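Local coordinates for protein pyruvate kinase (Pyrobaculum aerophilum, PDB 3QTG) that catalyses the last step of glycolysis, passing the phosphoryl group of phosphoenolpyruvate to ADP to give pyruvate and ATP with the help of a divalent metal cation, at residues I86-T91 and G159-G164; I132-G137 and K165-E170. All coordinates share one frame; numbering follows the deposited sequence.

Both contacts lie in the small beta domain that pyruvate kinases insert after the third strand of the TIM barrel, strand 76-80, and their centres are about 11 Å apart. The second segment of interaction 2 continues straight from that of interaction 1, and 86-91 runs beside both: Val88 N lies 2.8 Å from Lys165 O and Ile86 O 2.9 Å from Ile167 N, probable hydrogen bonds that fix the incoming chain against the outgoing one. Interaction 1 holds Arg87 and interaction 2 holds Lys165, both probable ATP ligands by analogy with relatives. On the opposite strand face from Ile167, the Val168 side chain is about 7 Å from that of Asp256, a probable substrate and magnesium ligand.

Interaction 1: I86-T91 and G159-G164; sequences IRVGST and GVITGG
Val88 and Gly164 meet where the chain entering the small domain passes the chain leaving it, and this is the tight part of the contact. Gly164 N donates to Val88 O at 2.8 Å, coming from above the carbonyl plane. Beside this bond the Val88 side chain turns inward: its CB sits 3.5 Å from Thr162 O, and CG2, anti to its own carbonyl carbon, reaches Ile161 CG2 at 3.7 Å, the two side chains crossing at about a right angle. Ile115 of strand 115-117 touches both, so the pair belongs to the buried interior. Gly163 is pressed just as closely, its CA 3.3 Å from Gly89 O; a side chain there would run into that oxygen. Gly164, with phi at 90°, takes a backbone shape that a beta carbon would strain.

Away from Val88 the contact thins out. Thr91 brings only its methyl, CG2, to 4.0 Å from Gly163 N, while its hydroxyl bonds to Ser110.

On the partly exposed flank, Arg87 lays its aliphatic chain past the Gly164 carbonyl and turns NH1 back onto it. NH1 donates to Gly164 O at 2.8 Å; the oxygen lies at the guanidinium edge, in its plane, and the C=O points almost straight at the nitrogen. NE bonds to Ser85, so two separate bonds fix the rotation of the group. A leucine in its place would probably leave the Gly164 carbonyl without this donor and Ser85 without its NE partner, and take a positive charge from the probable ATP site.

Arg87 and nearby Lys165 are probable ATP ligands, and the arrangement belongs to the inserted B domain of pyruvate kinases, whose entering and leaving chains pass each other here next to that site.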
loop_
_atom_site.group_PDB
_atom_site.type_symbol
_atom_site.label_atom_id
_atom_site.label_comp_id
_atom_site.label_asym_id
_atom_site.label_seq_id
_atom_site.Cartn_x
_atom_site.Cartn_y
_atom_site.Cartn_z
ATOM N N ILE A 86 -14.564 -48.983 5.876
ATOM C CA ILE A 86 -14.436 -50.323 5.342
ATOM C C ILE A 86 -13.730 -51.160 6.397
ATOM O O ILE A 86 -12.663 -50.787 6.870
ATOM C CB ILE A 86 -13.675 -50.346 3.978
ATOM C CG1 ILE A 86 -14.493 -49.613 2.910
ATOM C CG2 ILE A 86 -13.365 -51.790 3.565
ATOM C CD1 ILE A 86 -13.878 -49.628 1.499
ATOM N N ARG A 87 -14.352 -52.277 6.777
ATOM C CA ARG A 87 -13.809 -53.112 7.838
ATOM C C ARG A 87 -13.609 -54.543 7.388
ATOM O O ARG A 87 -14.319 -55.014 6.510
ATOM C CB ARG A 87 -14.724 -53.058 9.063
ATOM C CG ARG A 87 -14.698 -51.686 9.708
ATOM C CD ARG A 87 -15.818 -51.463 10.711
ATOM N NE ARG A 87 -15.672 -50.106 11.249
ATOM C CZ ARG A 87 -14.873 -49.768 12.263
ATOM N NH1 ARG A 87 -14.153 -50.686 12.897
ATOM N NH2 ARG A 87 -14.802 -48.504 12.652
ATOM N N VAL A 88 -12.632 -55.222 7.980
ATOM C CA VAL A 88 -12.412 -56.631 7.728
ATOM C C VAL A 88 -13.744 -57.341 8.056
ATOM O O VAL A 88 -14.418 -56.991 9.038
ATOM C CB VAL A 88 -11.261 -57.190 8.593
ATOM C CG1 VAL A 88 -11.087 -58.686 8.391
ATOM C CG2 VAL A 88 -9.945 -56.442 8.320
ATOM N N GLY A 89 -14.119 -58.309 7.225
ATOM C CA GLY A 89 -15.329 -59.096 7.460
ATOM C C GLY A 89 -15.087 -60.211 8.464
ATOM O O GLY A 89 -14.078 -60.227 9.175
ATOM N N SER A 90 -16.003 -61.166 8.511
ATOM C CA SER A 90 -15.940 -62.224 9.500
ATOM C C SER A 90 -14.798 -63.226 9.219
ATOM O O SER A 90 -14.657 -63.766 8.112
ATOM C CB SER A 90 -17.314 -62.916 9.629
ATOM O OG SER A 90 -17.145 -64.184 10.237
ATOM N N THR A 91 -13.981 -63.460 10.239
ATOM C CA THR A 91 -12.808 -64.327 10.151
ATOM C C THR A 91 -12.273 -64.561 11.576
ATOM O O THR A 91 -12.405 -63.698 12.446
ATOM C CB THR A 91 -11.659 -63.704 9.201
ATOM O OG1 THR A 91 -10.605 -64.659 8.980
ATOM C CG2 THR A 91 -11.056 -62.457 9.772
ATOM N N GLY A 159 1.817 -58.812 12.713
ATOM C CA GLY A 159 0.564 -58.271 13.202
ATOM C C GLY A 159 -0.549 -59.294 13.147
ATOM O O GLY A 159 -0.407 -60.359 12.544
ATOM N N VAL A 160 -1.654 -58.974 13.807
ATOM C CA VAL A 160 -2.798 -59.864 13.873
ATOM C C VAL A 160 -3.980 -59.078 13.311
ATOM O O VAL A 160 -4.304 -58.007 13.817
ATOM C CB VAL A 160 -3.075 -60.316 15.321
ATOM C CG1 VAL A 160 -4.272 -61.242 15.397
ATOM C CG2 VAL A 160 -1.837 -61.002 15.900
ATOM N N ILE A 161 -4.570 -59.590 12.234
ATOM C CA ILE A 161 -5.766 -58.987 11.639
ATOM C C ILE A 161 -7.007 -59.653 12.208
ATOM O O ILE A 161 -7.135 -60.880 12.201
ATOM C CB ILE A 161 -5.752 -59.031 10.085
ATOM C CG1 ILE A 161 -4.568 -58.217 9.546
ATOM C CG2 ILE A 161 -7.044 -58.448 9.529
ATOM C CD1 ILE A 161 -4.175 -58.541 8.116
ATOM N N THR A 162 -7.899 -58.819 12.727
ATOM C CA THR A 162 -9.134 -59.249 13.363
ATOM C C THR A 162 -10.332 -58.748 12.523
ATOM O O THR A 162 -10.261 -57.672 11.911
ATOM C CB THR A 162 -9.182 -58.718 14.857
ATOM O OG1 THR A 162 -8.147 -59.358 15.606
ATOM C CG2 THR A 162 -10.462 -59.046 15.543
ATOM N N GLY A 163 -11.414 -59.534 12.505
ATOM C CA GLY A 163 -12.675 -59.125 11.902
ATOM C C GLY A 163 -13.210 -57.851 12.533
ATOM O O GLY A 163 -13.118 -57.649 13.745
ATOM N N GLY A 164 -13.744 -56.969 11.713
ATOM C CA GLY A 164 -14.297 -55.739 12.232
ATOM C C GLY A 164 -13.312 -54.592 12.315
ATOM O O GLY A 164 -13.722 -53.469 12.537
#

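Interaction 2: I132-G137 and K165-E170; sequences ILMLDG and KAIVVE
Leu133 and Val168 meet in an antiparallel strand pairing of the small beta domain of pyruvate kinase, and together with Ile132 they bury more surface here than any other residues of the two segments. The pairing sets strand 167-169 beside strand 131-134 as the last strand of the mixed sheet. The short strand segments 132-134 and 167-169 run at 151° to each other in their N-to-C directions, with axes 4.6 Å apart at their closest.

Leu133 and Val168 form a hydrogen-bonded pair. Leu133 N donates to Val168 O at 2.7 Å, and Val168 N returns a bond to Leu133 O at 3.1 Å, this one in the carbonyl plane. Leu133 O has a further neighbour, the CA-H of Ile167. Both side chains of the pair go to the same face of the sheet, yet they barely meet, with CD1 of Leu133 4.4 Å from CG1 of Val168. Leu133 instead crosses Glu170 obliquely: with CG anti to the carbonyl carbon (chi1 -55°), CD1 reaches the CB of Glu170 at 4.0 Å. The Glu170 chain extends beyond that point and its OE2 forms a salt bridge to Arg140, whose side chain also touches Leu133. Val168 also touches His260, in a loop that follows helix 254-257.

Ile132 faces the other way, paired with Val169 in a non-hydrogen-bonded position, but its side-chain partner is Ile167, two residues before Val169 and on the same face. The two isoleucines lie side by side and point the same way; each has CG2 anti to its backbone N, which brings the two branch methyls together. Phe122 of helix 120-125 covers both. Met134 joins this face with a chain bent at chi2 and chi3, and its sulfur settles alongside the longer branch of Ile167, SD to CG1 4.0 Å, while the CG2 methyl of that same residue touches CG2 of Ile132 at 3.7 Å.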
loop_
_atom_site.group_PDB
_atom_site.type_symbol
_atom_site.label_atom_id
_atom_site.label_comp_id
_atom_site.label_asym_id
_atom_site.label_seq_id
_atom_site.Cartn_x
_atom_site.Cartn_y
_atom_site.Cartn_z
ATOM N N ILE A 132 -1.588 -50.192 2.278
ATOM C CA ILE A 132 -2.809 -50.470 2.994
ATOM C C ILE A 132 -2.522 -50.330 4.487
ATOM O O ILE A 132 -1.524 -50.844 4.969
ATOM C CB ILE A 132 -3.304 -51.893 2.661
ATOM C CG1 ILE A 132 -3.810 -51.950 1.213
ATOM C CG2 ILE A 132 -4.385 -52.349 3.652
ATOM C CD1 ILE A 132 -3.852 -53.348 0.704
ATOM N N LEU A 133 -3.396 -49.642 5.208
ATOM C CA LEU A 133 -3.169 -49.352 6.623
ATOM C C LEU A 133 -4.213 -49.988 7.516
ATOM O O LEU A 133 -5.405 -49.775 7.354
ATOM C CB LEU A 133 -3.168 -47.836 6.877
ATOM C CG LEU A 133 -2.205 -46.975 6.063
ATOM C CD1 LEU A 133 -2.551 -45.484 6.275
ATOM C CD2 LEU A 133 -0.771 -47.308 6.490
ATOM N N MET A 134 -3.731 -50.729 8.492
ATOM C CA MET A 134 -4.567 -51.445 9.413
ATOM C C MET A 134 -3.997 -51.198 10.789
ATOM O O MET A 134 -2.826 -50.844 10.925
ATOM C CB MET A 134 -4.511 -52.932 9.100
ATOM C CG MET A 134 -4.726 -53.228 7.619
ATOM S SD MET A 134 -5.830 -54.597 7.358
ATOM C CE MET A 134 -4.673 -55.785 6.748
ATOM N N LEU A 135 -4.815 -51.403 11.809
ATOM C CA LEU A 135 -4.363 -51.243 13.180
ATOM C C LEU A 135 -3.948 -49.776 13.372
ATOM O O LEU A 135 -2.869 -49.480 13.889
ATOM C CB LEU A 135 -3.225 -52.244 13.475
ATOM C CG LEU A 135 -3.571 -53.717 13.798
ATOM C CD1 LEU A 135 -4.870 -54.228 13.165
ATOM C CD2 LEU A 135 -2.410 -54.677 13.498
ATOM N N ASP A 136 -4.811 -48.869 12.902
ATOM C CA ASP A 136 -4.598 -47.407 12.994
ATOM C C ASP A 136 -3.370 -46.844 12.227
ATOM O O ASP A 136 -3.038 -45.658 12.349
ATOM C CB ASP A 136 -4.592 -46.945 14.473
ATOM C CG ASP A 136 -5.994 -46.633 15.001
ATOM O OD1 ASP A 136 -6.271 -45.449 15.302
ATOM O OD2 ASP A 136 -6.823 -47.565 15.105
ATOM N N GLY A 137 -2.712 -47.691 11.438
ATOM C CA GLY A 137 -1.496 -47.310 10.723
ATOM C C GLY A 137 -0.278 -48.095 11.174
ATOM O O GLY A 137 0.815 -47.906 10.613
ATOM N N LYS A 165 -12.019 -54.847 12.135
ATOM C CA LYS A 165 -11.014 -53.755 12.151
ATOM C C LYS A 165 -11.070 -52.956 10.849
ATOM O O LYS A 165 -11.229 -53.533 9.772
ATOM C CB LYS A 165 -9.584 -54.287 12.342
ATOM C CG LYS A 165 -9.312 -55.127 13.610
ATOM C CD LYS A 165 -9.163 -54.278 14.881
ATOM C CE LYS A 165 -8.361 -55.048 15.953
ATOM N NZ LYS A 165 -7.839 -54.203 17.083
ATOM N N ALA A 166 -10.875 -51.644 10.956
ATOM C CA ALA A 166 -10.913 -50.716 9.831
ATOM C C ALA A 166 -9.674 -50.747 8.901
ATOM O O ALA A 166 -8.561 -51.067 9.325
ATOM C CB ALA A 166 -11.134 -49.293 10.357
ATOM N N ILE A 167 -9.879 -50.393 7.634
ATOM C CA ILE A 167 -8.837 -50.497 6.610
ATOM C C ILE A 167 -8.855 -49.211 5.823
ATOM O O ILE A 167 -9.906 -48.755 5.376
ATOM C CB ILE A 167 -9.071 -51.694 5.626
ATOM C CG1 ILE A 167 -9.397 -52.993 6.360
ATOM C CG2 ILE A 167 -7.874 -51.926 4.710
ATOM C CD1 ILE A 167 -10.041 -54.055 5.424
ATOM N N VAL A 168 -7.681 -48.609 5.689
ATOM C CA VAL A 168 -7.520 -47.346 4.976
ATOM C C VAL A 168 -6.412 -47.533 3.938
ATOM O O VAL A 168 -5.491 -48.295 4.170
ATOM C CB VAL A 168 -7.218 -46.198 5.988
ATOM C CG1 VAL A 168 -6.752 -44.910 5.278
ATOM C CG2 VAL A 168 -8.464 -45.932 6.869
ATOM N N VAL A 169 -6.543 -46.891 2.777
ATOM C CA VAL A 169 -5.504 -46.929 1.762
ATOM C C VAL A 169 -4.804 -45.560 1.806
ATOM O O VAL A 169 -5.427 -44.535 1.532
ATOM C CB VAL A 169 -6.075 -47.240 0.339
ATOM C CG1 VAL A 169 -4.948 -47.374 -0.696
ATOM C CG2 VAL A 169 -6.920 -48.545 0.343
ATOM N N GLU A 170 -3.527 -45.561 2.194
ATOM C CA GLU A 170 -2.702 -44.347 2.298
ATOM C C GLU A 170 -2.811 -43.463 1.058
ATOM O O GLU A 170 -2.433 -43.881 -0.035
ATOM C CB GLU A 170 -1.249 -44.751 2.525
ATOM C CG GLU A 170 -0.286 -43.610 2.835
ATOM C CD GLU A 170 1.108 -44.134 3.090
ATOM O OE1 GLU A 170 1.758 -44.543 2.107
ATOM O OE2 GLU A 170 1.541 -44.161 4.266
#